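Local coordinates for protein phosphoribosylformylglycinamidine synthase 2 (Thermus thermophilus, PDB 3VIU) that belongs to the PurM-like AIR synthase-related family and, in this model, holds ADP and a magnesium ion within a chain carrying two N-terminal and two C-terminal AIR synthase-related domains, at residues 28-33 against 296-301; 279-285 against 342-348; 452-456 against 534-538; 572-576 against 588-593. One frame throughout, in Å; residues are numbered along the deposited sequence.

Contact 1: 28-33 against 296-301; sequences RVELLL and PEELLL
Glu297 OE1 has a weak hydrogen bond with Thr295 OG1 and lies at the edge of the Arg28 guanidinium, 4.3 Å from Arg28 NE, opposite charges beyond salt-bridge range. The motif is a helix-helix packing: the short axes run nearly side by side, crossing at -24° with 9.9 Å between them, and no hydrogen bond links the two segments. Apolar branches do the work. Val29 divides its two methyls between Leu300 and Glu297, sending CG1 to Leu300 CD1 (3.7 Å) while CG2 lies 3.8 Å from Glu297 OE2, a methyl set against a carboxylate oxygen. Glu297 can lie along the interface because CG sits between its backbone N and carbonyl carbon (chi1 65°) and the chain bends again at chi2; Leu32 CD2 rests on the stem so formed, 3.7 Å from Glu297 CG. The same Leu32 methyl lies over one face of the Arg28 guanidinium, near the rim, so a single methyl touches both charged side chains. Leu32 also turns its backbone to the partner helix, its O 3.6 Å from Leu301 CD1. Deeper in, Leu33 and Leu301 also touch Thr266 of helix 264-275. Here Leu33 CD2 approaches two leucines of helix 296-301: it is 3.8 Å from Leu301 CD2 and 4.0 Å from Leu300 CD1.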
# COMPACT_ATOMS: atom_id res chain seq x y z
N ARG A 28 -2.57 -19.82 32.51
CA ARG A 28 -1.78 -18.64 32.19
C ARG A 28 -1.44 -18.56 30.69
O ARG A 28 -1.68 -17.55 30.04
CB ARG A 28 -0.50 -18.62 33.02
CG ARG A 28 0.35 -17.38 32.78
CD ARG A 28 1.74 -17.52 33.38
NE ARG A 28 2.65 -16.51 32.84
CZ ARG A 28 2.52 -15.19 33.03
NH1 ARG A 28 1.51 -14.72 33.76
NH2 ARG A 28 3.39 -14.35 32.50
N VAL A 29 -0.87 -19.64 30.15
CA VAL A 29 -0.50 -19.68 28.74
C VAL A 29 -1.67 -19.35 27.82
O VAL A 29 -1.58 -18.45 26.98
CB VAL A 29 0.07 -21.07 28.36
CG1 VAL A 29 0.29 -21.14 26.86
CG2 VAL A 29 1.38 -21.32 29.09
N GLU A 30 -2.77 -20.08 27.99
CA GLU A 30 -3.96 -19.86 27.18
C GLU A 30 -4.43 -18.40 27.26
O GLU A 30 -4.87 -17.82 26.26
CB GLU A 30 -5.07 -20.81 27.62
CG GLU A 30 -4.77 -22.27 27.29
CD GLU A 30 -5.78 -23.24 27.88
OE1 GLU A 30 -5.85 -24.39 27.38
OE2 GLU A 30 -6.49 -22.87 28.84
N LEU A 31 -4.32 -17.81 28.44
CA LEU A 31 -4.73 -16.43 28.62
C LEU A 31 -3.86 -15.54 27.73
O LEU A 31 -4.36 -14.68 27.01
CB LEU A 31 -4.57 -16.00 30.08
CG LEU A 31 -5.75 -15.24 30.72
CD1 LEU A 31 -5.30 -14.67 32.04
CD2 LEU A 31 -6.23 -14.12 29.81
N LEU A 32 -2.55 -15.76 27.79
CA LEU A 32 -1.61 -14.99 26.99
C LEU A 32 -1.90 -15.14 25.49
O LEU A 32 -1.71 -14.19 24.73
CB LEU A 32 -0.17 -15.41 27.32
CG LEU A 32 0.60 -14.55 28.34
CD1 LEU A 32 -0.34 -13.97 29.37
CD2 LEU A 32 1.68 -15.39 29.01
N LEU A 33 -2.37 -16.31 25.08
CA LEU A 33 -2.69 -16.54 23.68
C LEU A 33 -3.86 -15.64 23.25
O LEU A 33 -3.82 -15.01 22.18
CB LEU A 33 -3.06 -18.01 23.44
CG LEU A 33 -1.98 -19.08 23.69
CD1 LEU A 33 -2.55 -20.46 23.34
CD2 LEU A 33 -0.74 -18.81 22.86
N PRO A 296 6.99 -21.99 27.56
CA PRO A 296 5.97 -22.24 26.54
C PRO A 296 5.41 -20.97 25.87
O PRO A 296 5.44 -20.87 24.65
CB PRO A 296 4.91 -23.03 27.31
CG PRO A 296 5.76 -23.87 28.21
CD PRO A 296 6.78 -22.86 28.73
N GLU A 297 4.93 -20.01 26.65
CA GLU A 297 4.38 -18.79 26.06
C GLU A 297 5.39 -18.03 25.20
O GLU A 297 5.03 -17.46 24.18
CB GLU A 297 3.79 -17.86 27.14
CG GLU A 297 4.76 -17.27 28.15
CD GLU A 297 5.10 -18.23 29.28
OE1 GLU A 297 5.81 -17.81 30.22
OE2 GLU A 297 4.66 -19.40 29.24
N GLU A 298 6.66 -18.04 25.61
CA GLU A 298 7.71 -17.37 24.84
C GLU A 298 7.86 -17.97 23.45
O GLU A 298 8.01 -17.25 22.46
CB GLU A 298 9.05 -17.46 25.57
CG GLU A 298 9.17 -16.52 26.75
CD GLU A 298 10.44 -16.74 27.55
OE1 GLU A 298 10.78 -15.86 28.37
OE2 GLU A 298 11.09 -17.80 27.37
N LEU A 299 7.83 -19.29 23.38
CA LEU A 299 7.96 -19.96 22.09
C LEU A 299 6.72 -19.69 21.26
O LEU A 299 6.81 -19.35 20.08
CB LEU A 299 8.16 -21.47 22.30
CG LEU A 299 9.48 -21.87 22.98
CD1 LEU A 299 9.44 -23.33 23.38
CD2 LEU A 299 10.65 -21.59 22.04
N LEU A 300 5.56 -19.82 21.90
CA LEU A 300 4.28 -19.62 21.23
C LEU A 300 4.03 -18.21 20.71
O LEU A 300 3.43 -18.04 19.64
CB LEU A 300 3.13 -20.00 22.18
CG LEU A 300 2.89 -21.48 22.44
CD1 LEU A 300 1.98 -21.64 23.64
CD2 LEU A 300 2.27 -22.13 21.22
N LEU A 301 4.49 -17.20 21.43
CA LEU A 301 4.24 -15.83 21.01
C LEU A 301 5.40 -15.07 20.40
O LEU A 301 5.27 -13.90 20.05
CB LEU A 301 3.65 -15.05 22.20
CG LEU A 301 2.40 -15.74 22.75
CD1 LEU A 301 1.73 -14.88 23.81
CD2 LEU A 301 1.44 -16.00 21.60

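Contact 2: 279-285 against 342-348; sequences GVELHLD and VFRVLFR
Leu282 is held through both its backbone polar groups: its N donates to Arg344 O at 2.8 Å and its O accepts from Leu346 N at 2.7 Å. This is the parallel beta pattern, in which one residue bonds to the neighbours on either side of its partner, here Val345; Val280 does likewise with Val342 and Arg344 around Phe343. The side chains alternate. On one face Val280 CG1 meets Phe343 CD2 at 3.5 Å, the two side chains pointing the same way, and Leu282 CD2 reaches the far end of that ring at CZ. On the other face Arg344 NH2 gives a salt bridge to Glu281 OE2 (3.1 Å), in the guanidinium plane and on the anti lone pair of the oxygen. Leu346 CD1 lies against both Glu281 CD (3.9 Å) and the His283 ring at CE1 (3.3 Å). Both charges have further partners that steady them: Arg336 NH1 pairs with Glu281 OE1, and Glu354 OE1 with Arg344 NE. Where the strands end, Asp285 OD1 uses its syn lone pair for Arg348 N at 3.0 Å, and water 1 joins Asp285 N to its carboxylate. Arg348 CG lies 3.6 Å above the centre of the Phe347 ring. Strands 331-338 and 350-356 border the pair within a mixed sheet of the AIR synthase-related C-terminal domain, while helices 264-275 and 296-301 pack on the face bearing Val280, Leu282, Phe343 and Val345.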
# COMPACT_ATOMS: atom_id res chain seq x y z
N GLY A 279 -8.05 -29.15 13.37
CA GLY A 279 -7.15 -28.60 14.37
C GLY A 279 -5.70 -28.97 14.15
O GLY A 279 -5.36 -29.74 13.25
N VAL A 280 -4.83 -28.41 14.97
CA VAL A 280 -3.41 -28.68 14.86
C VAL A 280 -2.76 -28.95 16.22
O VAL A 280 -3.02 -28.25 17.20
CB VAL A 280 -2.68 -27.50 14.16
CG1 VAL A 280 -3.13 -26.21 14.78
CG2 VAL A 280 -1.17 -27.66 14.30
N GLU A 281 -1.93 -29.98 16.27
CA GLU A 281 -1.21 -30.34 17.48
C GLU A 281 0.22 -29.84 17.29
O GLU A 281 0.91 -30.26 16.36
CB GLU A 281 -1.21 -31.86 17.67
CG GLU A 281 -0.55 -32.36 18.95
CD GLU A 281 -0.59 -33.89 19.09
OE1 GLU A 281 0.35 -34.58 18.62
OE2 GLU A 281 -1.57 -34.40 19.67
N LEU A 282 0.66 -28.94 18.17
CA LEU A 282 2.01 -28.40 18.08
C LEU A 282 2.93 -29.01 19.14
O LEU A 282 2.60 -29.03 20.32
CB LEU A 282 1.97 -26.87 18.22
CG LEU A 282 3.30 -26.09 18.31
CD1 LEU A 282 4.20 -26.40 17.12
CD2 LEU A 282 3.00 -24.60 18.38
N HIS A 283 4.06 -29.52 18.69
CA HIS A 283 5.04 -30.11 19.59
C HIS A 283 6.15 -29.07 19.75
O HIS A 283 7.08 -29.03 18.96
CB HIS A 283 5.61 -31.39 18.98
CG HIS A 283 4.59 -32.48 18.80
ND1 HIS A 283 4.30 -33.40 19.79
CD2 HIS A 283 3.80 -32.79 17.75
CE1 HIS A 283 3.37 -34.23 19.35
NE2 HIS A 283 3.05 -33.89 18.12
N LEU A 284 6.04 -28.23 20.77
CA LEU A 284 7.04 -27.19 20.97
C LEU A 284 8.46 -27.70 21.12
O LEU A 284 9.40 -26.98 20.80
CB LEU A 284 6.69 -26.32 22.19
CG LEU A 284 5.54 -25.32 21.94
CD1 LEU A 284 5.23 -24.56 23.23
CD2 LEU A 284 5.93 -24.37 20.81
N ASP A 285 8.62 -28.94 21.58
CA ASP A 285 9.95 -29.49 21.75
C ASP A 285 10.69 -29.67 20.44
O ASP A 285 11.91 -29.74 20.41
CB ASP A 285 9.90 -30.83 22.49
CG ASP A 285 9.32 -30.71 23.88
OD1 ASP A 285 9.68 -29.75 24.60
OD2 ASP A 285 8.51 -31.58 24.26
N VAL A 342 -9.16 -27.94 17.35
CA VAL A 342 -8.51 -27.34 18.51
C VAL A 342 -7.04 -27.05 18.23
O VAL A 342 -6.43 -27.61 17.31
CB VAL A 342 -8.59 -28.30 19.73
CG1 VAL A 342 -7.68 -27.83 20.84
CG2 VAL A 342 -10.01 -28.40 20.23
N PHE A 343 -6.48 -26.13 19.01
CA PHE A 343 -5.07 -25.81 18.91
C PHE A 343 -4.50 -26.42 20.19
O PHE A 343 -4.63 -25.86 21.27
CB PHE A 343 -4.84 -24.29 18.91
CG PHE A 343 -3.39 -23.90 18.75
CD1 PHE A 343 -2.86 -22.85 19.49
CD2 PHE A 343 -2.56 -24.60 17.89
CE1 PHE A 343 -1.52 -22.50 19.36
CE2 PHE A 343 -1.22 -24.27 17.75
CZ PHE A 343 -0.69 -23.21 18.49
N ARG A 344 -3.89 -27.59 20.05
CA ARG A 344 -3.31 -28.29 21.19
C ARG A 344 -1.80 -28.09 21.20
O ARG A 344 -1.11 -28.41 20.23
CB ARG A 344 -3.63 -29.79 21.10
CG ARG A 344 -3.17 -30.60 22.30
CD ARG A 344 -3.43 -32.08 22.07
NE ARG A 344 -4.86 -32.33 21.90
CZ ARG A 344 -5.36 -33.27 21.11
NH1 ARG A 344 -6.67 -33.43 21.02
NH2 ARG A 344 -4.55 -34.05 20.40
N VAL A 345 -1.30 -27.56 22.30
CA VAL A 345 0.12 -27.31 22.42
C VAL A 345 0.81 -28.25 23.41
O VAL A 345 0.45 -28.31 24.59
CB VAL A 345 0.38 -25.85 22.82
CG1 VAL A 345 1.87 -25.55 22.81
CG2 VAL A 345 -0.36 -24.92 21.86
N LEU A 346 1.80 -28.99 22.91
CA LEU A 346 2.56 -29.92 23.73
C LEU A 346 3.95 -29.38 24.01
O LEU A 346 4.59 -28.77 23.14
CB LEU A 346 2.69 -31.28 23.03
CG LEU A 346 1.41 -32.09 22.79
CD1 LEU A 346 1.76 -33.43 22.16
CD2 LEU A 346 0.68 -32.30 24.10
N PHE A 347 4.41 -29.58 25.24
CA PHE A 347 5.73 -29.14 25.64
C PHE A 347 6.24 -30.09 26.71
O PHE A 347 5.53 -30.38 27.67
CB PHE A 347 5.68 -27.71 26.19
CG PHE A 347 7.02 -27.20 26.66
CD1 PHE A 347 7.24 -26.93 28.01
CD2 PHE A 347 8.05 -26.96 25.76
CE1 PHE A 347 8.47 -26.43 28.45
CE2 PHE A 347 9.28 -26.46 26.19
CZ PHE A 347 9.49 -26.19 27.53
N ARG A 348 7.46 -30.58 26.51
CA ARG A 348 8.08 -31.51 27.44
C ARG A 348 7.09 -32.54 27.96
O ARG A 348 6.92 -32.70 29.17
CB ARG A 348 8.72 -30.73 28.59
CG ARG A 348 9.85 -29.79 28.14
CD ARG A 348 10.42 -28.96 29.29
NE ARG A 348 11.07 -29.76 30.33
CZ ARG A 348 12.31 -30.24 30.25
NH1 ARG A 348 12.80 -30.96 31.25
NH2 ARG A 348 13.05 -29.99 29.18
O HOH W 1 6.59 -31.28 21.99

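Contact 3: 452-456 against 534-538; sequences RYSRL and RIPPT
Arg455 supplies the polar part of this contact, reaching from helix 451-456 to the proline-rich loop 534-538. Its NH1 makes a weak hydrogen bond to Arg534 O, 3.0 Å long but bent to 126° at the hydrogen. Water 2 provides a second link, accepting from Arg455 NE and donating to Ile535 O. The chain of Arg455 bends at both chi2 (57°) and chi3 (67°), which turns the guanidinium so that NH1 faces Arg534 O and one face lies against Pro536. Packing contacts come from the two prolines. Pro536 CG lies over that face, toward its rim and 3.7 Å from Arg455 NH1. Pro537 lies against the helix backbone, its CD 3.8 Å from Arg455 CA and 3.6 Å from Ser454 O. Ser454 fits closely, its CB 3.0 Å from Pro537 O, while its hydroxyl is hydrogen-bonded to Asn450 O, four residues earlier in the chain. Thr538 OG1 donates to Pro536 O at 2.8 Å from above the carbonyl plane, a bond within the segment at the start of strand 538-548. In the PurM-like N-terminal domain, strand 538-548 lies antiparallel to strand 441-448, and this contact packs the helix that follows one strand against the loop that leads into the other.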
# COMPACT_ATOMS: atom_id res chain seq x y z
N ARG A 452 -4.39 15.95 3.36
CA ARG A 452 -5.13 17.21 3.51
C ARG A 452 -6.61 16.99 3.21
O ARG A 452 -7.47 17.38 3.99
CB ARG A 452 -4.54 18.28 2.59
CG ARG A 452 -3.06 18.56 2.87
CD ARG A 452 -2.54 19.75 2.09
NE ARG A 452 -1.15 20.06 2.42
CZ ARG A 452 -0.72 20.40 3.63
NH1 ARG A 452 -1.56 20.46 4.65
NH2 ARG A 452 0.56 20.69 3.83
N TYR A 453 -6.90 16.34 2.08
CA TYR A 453 -8.28 16.03 1.70
C TYR A 453 -8.90 15.14 2.79
O TYR A 453 -10.02 15.37 3.25
CB TYR A 453 -8.32 15.24 0.39
CG TYR A 453 -7.78 15.93 -0.84
CD1 TYR A 453 -7.79 15.28 -2.07
CD2 TYR A 453 -7.32 17.25 -0.79
CE1 TYR A 453 -7.35 15.91 -3.23
CE2 TYR A 453 -6.88 17.89 -1.94
CZ TYR A 453 -6.90 17.21 -3.16
OH TYR A 453 -6.49 17.85 -4.30
N SER A 454 -8.15 14.11 3.17
CA SER A 454 -8.59 13.13 4.15
C SER A 454 -8.88 13.69 5.55
O SER A 454 -9.87 13.30 6.18
CB SER A 454 -7.57 11.99 4.20
OG SER A 454 -7.39 11.39 2.91
N ARG A 455 -8.05 14.60 6.03
CA ARG A 455 -8.26 15.19 7.34
C ARG A 455 -9.55 16.02 7.35
O ARG A 455 -10.34 15.93 8.28
CB ARG A 455 -7.05 16.06 7.72
CG ARG A 455 -7.30 17.18 8.74
CD ARG A 455 -7.88 16.70 10.06
NE ARG A 455 -6.96 15.87 10.84
CZ ARG A 455 -5.79 16.29 11.32
NH1 ARG A 455 -5.02 15.47 12.02
NH2 ARG A 455 -5.37 17.53 11.07
N LEU A 456 -9.76 16.80 6.30
CA LEU A 456 -10.94 17.65 6.19
C LEU A 456 -12.23 16.96 5.75
O LEU A 456 -13.34 17.44 6.03
CB LEU A 456 -10.64 18.81 5.24
CG LEU A 456 -9.54 19.75 5.75
CD1 LEU A 456 -9.04 20.63 4.61
CD2 LEU A 456 -10.09 20.59 6.89
N ARG A 534 -5.36 12.90 16.74
CA ARG A 534 -5.52 11.82 15.77
C ARG A 534 -4.80 12.13 14.47
O ARG A 534 -4.81 13.28 14.02
CB ARG A 534 -7.00 11.57 15.47
CG ARG A 534 -7.89 11.39 16.71
CD ARG A 534 -9.28 10.90 16.33
NE ARG A 534 -9.93 11.75 15.34
CZ ARG A 534 -10.27 13.02 15.54
NH1 ARG A 534 -10.85 13.71 14.57
NH2 ARG A 534 -10.03 13.59 16.71
N ILE A 535 -4.17 11.13 13.86
CA ILE A 535 -3.49 11.34 12.59
C ILE A 535 -4.58 11.56 11.55
O ILE A 535 -5.72 11.19 11.77
CB ILE A 535 -2.69 10.10 12.12
CG1 ILE A 535 -3.65 8.92 11.95
CG2 ILE A 535 -1.56 9.78 13.11
CD1 ILE A 535 -3.03 7.69 11.36
N PRO A 536 -4.24 12.19 10.42
CA PRO A 536 -5.26 12.41 9.40
C PRO A 536 -5.71 11.02 8.97
O PRO A 536 -4.88 10.12 8.87
CB PRO A 536 -4.50 13.12 8.29
CG PRO A 536 -3.49 13.92 9.05
CD PRO A 536 -3.00 12.91 10.08
N PRO A 537 -7.01 10.81 8.73
CA PRO A 537 -7.44 9.48 8.30
C PRO A 537 -6.61 9.12 7.07
O PRO A 537 -6.48 9.92 6.15
CB PRO A 537 -8.92 9.69 7.97
CG PRO A 537 -9.32 10.74 8.95
CD PRO A 537 -8.16 11.72 8.88
N THR A 538 -6.02 7.93 7.06
CA THR A 538 -5.17 7.56 5.95
C THR A 538 -5.45 6.21 5.31
O THR A 538 -5.13 5.16 5.87
CB THR A 538 -3.69 7.61 6.38
OG1 THR A 538 -3.37 8.92 6.85
CG2 THR A 538 -2.78 7.28 5.22
O HOH W 2 -8.01 13.18 12.14

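Contact 4: 572-576 against 588-593; sequences GELGA and FGHPPR
The backbones pass closest at Gly575 and Gly589, their CA atoms 4.3 Å apart and their end-to-end directions 134° apart. With no side chain at either position the chains touch directly: Ala576 N donates to Phe588 O at 2.9 Å, tilted from the carbonyl plane, and Gly575 CA makes a CH...O contact of 3.2 Å with His590 O. Glu573 carries the polar side. Its chain is extended beyond CG (chi2 -179°) and brings OE1 to three donors: Arg593 N at 3.1 Å on a nearly straight bond, Arg593 NH1 at 2.9 Å in a salt bridge, and water 3, which also donates to Arg593 O. The backbone N meets OE1 from above the carboxylate plane, and the guanidinium is turned 65° against that plane; main chain and side chain of one arginine thus share a single oxygen. OE2 lies over Pro592 CA, 3.8 Å away. Nearer the glycines, Ala576 CB rests against Pro591 CG at 4.2 Å, and both residues touch Tyr453 of helix 451-456. The two loops flank helix 578-584 in an AIR synthase-related C-terminal domain, so the contact joins the chain entering that short helix to the chain leaving it.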
# COMPACT_ATOMS: atom_id res chain seq x y z
N GLY A 572 -9.25 24.60 -11.10
CA GLY A 572 -9.17 23.67 -9.98
C GLY A 572 -9.71 24.42 -8.77
O GLY A 572 -10.05 25.60 -8.88
N GLU A 573 -9.82 23.76 -7.63
CA GLU A 573 -10.32 24.42 -6.43
C GLU A 573 -9.14 24.62 -5.46
O GLU A 573 -8.11 23.94 -5.57
CB GLU A 573 -11.43 23.59 -5.77
CG GLU A 573 -12.46 23.05 -6.76
CD GLU A 573 -13.58 22.25 -6.09
OE1 GLU A 573 -14.21 21.41 -6.77
OE2 GLU A 573 -13.84 22.46 -4.88
N LEU A 574 -9.29 25.54 -4.51
CA LEU A 574 -8.22 25.83 -3.57
C LEU A 574 -8.33 25.14 -2.21
O LEU A 574 -7.35 25.09 -1.46
CB LEU A 574 -8.13 27.34 -3.35
CG LEU A 574 -8.00 28.15 -4.65
CD1 LEU A 574 -8.18 29.63 -4.37
CD2 LEU A 574 -6.66 27.87 -5.28
N GLY A 575 -9.52 24.63 -1.88
CA GLY A 575 -9.72 23.97 -0.60
C GLY A 575 -8.80 22.80 -0.34
O GLY A 575 -8.71 21.89 -1.16
N ALA A 576 -8.11 22.82 0.79
CA ALA A 576 -7.20 21.74 1.17
C ALA A 576 -6.10 21.54 0.14
O ALA A 576 -5.51 20.47 0.05
CB ALA A 576 -7.98 20.44 1.36
N PHE A 588 -7.63 24.24 5.06
CA PHE A 588 -9.05 24.37 5.38
C PHE A 588 -9.83 24.41 4.08
O PHE A 588 -9.25 24.33 3.01
CB PHE A 588 -9.27 25.65 6.20
CG PHE A 588 -8.79 26.90 5.51
CD1 PHE A 588 -9.66 27.68 4.76
CD2 PHE A 588 -7.46 27.30 5.61
CE1 PHE A 588 -9.22 28.85 4.12
CE2 PHE A 588 -7.00 28.47 4.98
CZ PHE A 588 -7.88 29.24 4.24
N GLY A 589 -11.15 24.55 4.17
CA GLY A 589 -11.96 24.59 2.97
C GLY A 589 -12.35 23.20 2.52
O GLY A 589 -11.82 22.21 3.02
N HIS A 590 -13.29 23.11 1.59
CA HIS A 590 -13.74 21.82 1.09
C HIS A 590 -12.74 21.26 0.08
O HIS A 590 -12.21 21.99 -0.74
CB HIS A 590 -15.11 21.96 0.41
CG HIS A 590 -15.81 20.65 0.18
ND1 HIS A 590 -16.59 20.05 1.14
CD2 HIS A 590 -15.81 19.82 -0.89
CE1 HIS A 590 -17.05 18.90 0.67
NE2 HIS A 590 -16.59 18.74 -0.56
N PRO A 591 -12.45 19.95 0.16
CA PRO A 591 -11.51 19.33 -0.78
C PRO A 591 -12.18 19.34 -2.15
O PRO A 591 -13.38 19.50 -2.25
CB PRO A 591 -11.36 17.91 -0.22
CG PRO A 591 -11.53 18.11 1.23
CD PRO A 591 -12.70 19.06 1.30
N PRO A 592 -11.41 19.16 -3.23
CA PRO A 592 -12.03 19.18 -4.56
C PRO A 592 -13.17 18.17 -4.74
O PRO A 592 -13.06 17.01 -4.31
CB PRO A 592 -10.86 18.87 -5.50
CG PRO A 592 -9.69 19.41 -4.76
CD PRO A 592 -9.95 18.96 -3.34
N ARG A 593 -14.26 18.60 -5.35
CA ARG A 593 -15.37 17.69 -5.59
C ARG A 593 -14.86 16.59 -6.52
O ARG A 593 -13.95 16.81 -7.32
CB ARG A 593 -16.54 18.40 -6.28
CG ARG A 593 -17.30 19.41 -5.44
CD ARG A 593 -18.62 19.73 -6.14
NE ARG A 593 -18.83 21.16 -6.38
CZ ARG A 593 -18.04 21.93 -7.14
NH1 ARG A 593 -16.97 21.42 -7.75
NH2 ARG A 593 -18.34 23.22 -7.30
O HOH W 3 -13.29 19.15 -8.51

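In the fold
Contacts 1 and 2 form one block: their centres are 12 Å apart, and Leu300 of helix 296-301 packs its CD2 3.8 Å from both Val345 CG1 and Leu282 CD2, while Pro296 CG reaches Phe347 CD1 at 3.4 Å. Helix 296-301 thus lies on the sheet of contact 2 with one side and on the linker-domain helix 28-37 with another. Contacts 3 and 4 also touch, centres 14 Å apart, where Leu456 CD1 meets Ala576 CB at 3.4 Å, uniting an N-terminal with a C-terminal domain. The side chains of Leu301 in contact 1 and Pro537 in contact 3 each lie about 13 Å from the bound ADP, although these contacts have centres 37 Å apart. Contacts 2 and 4 are 57 Å apart, centre to centre.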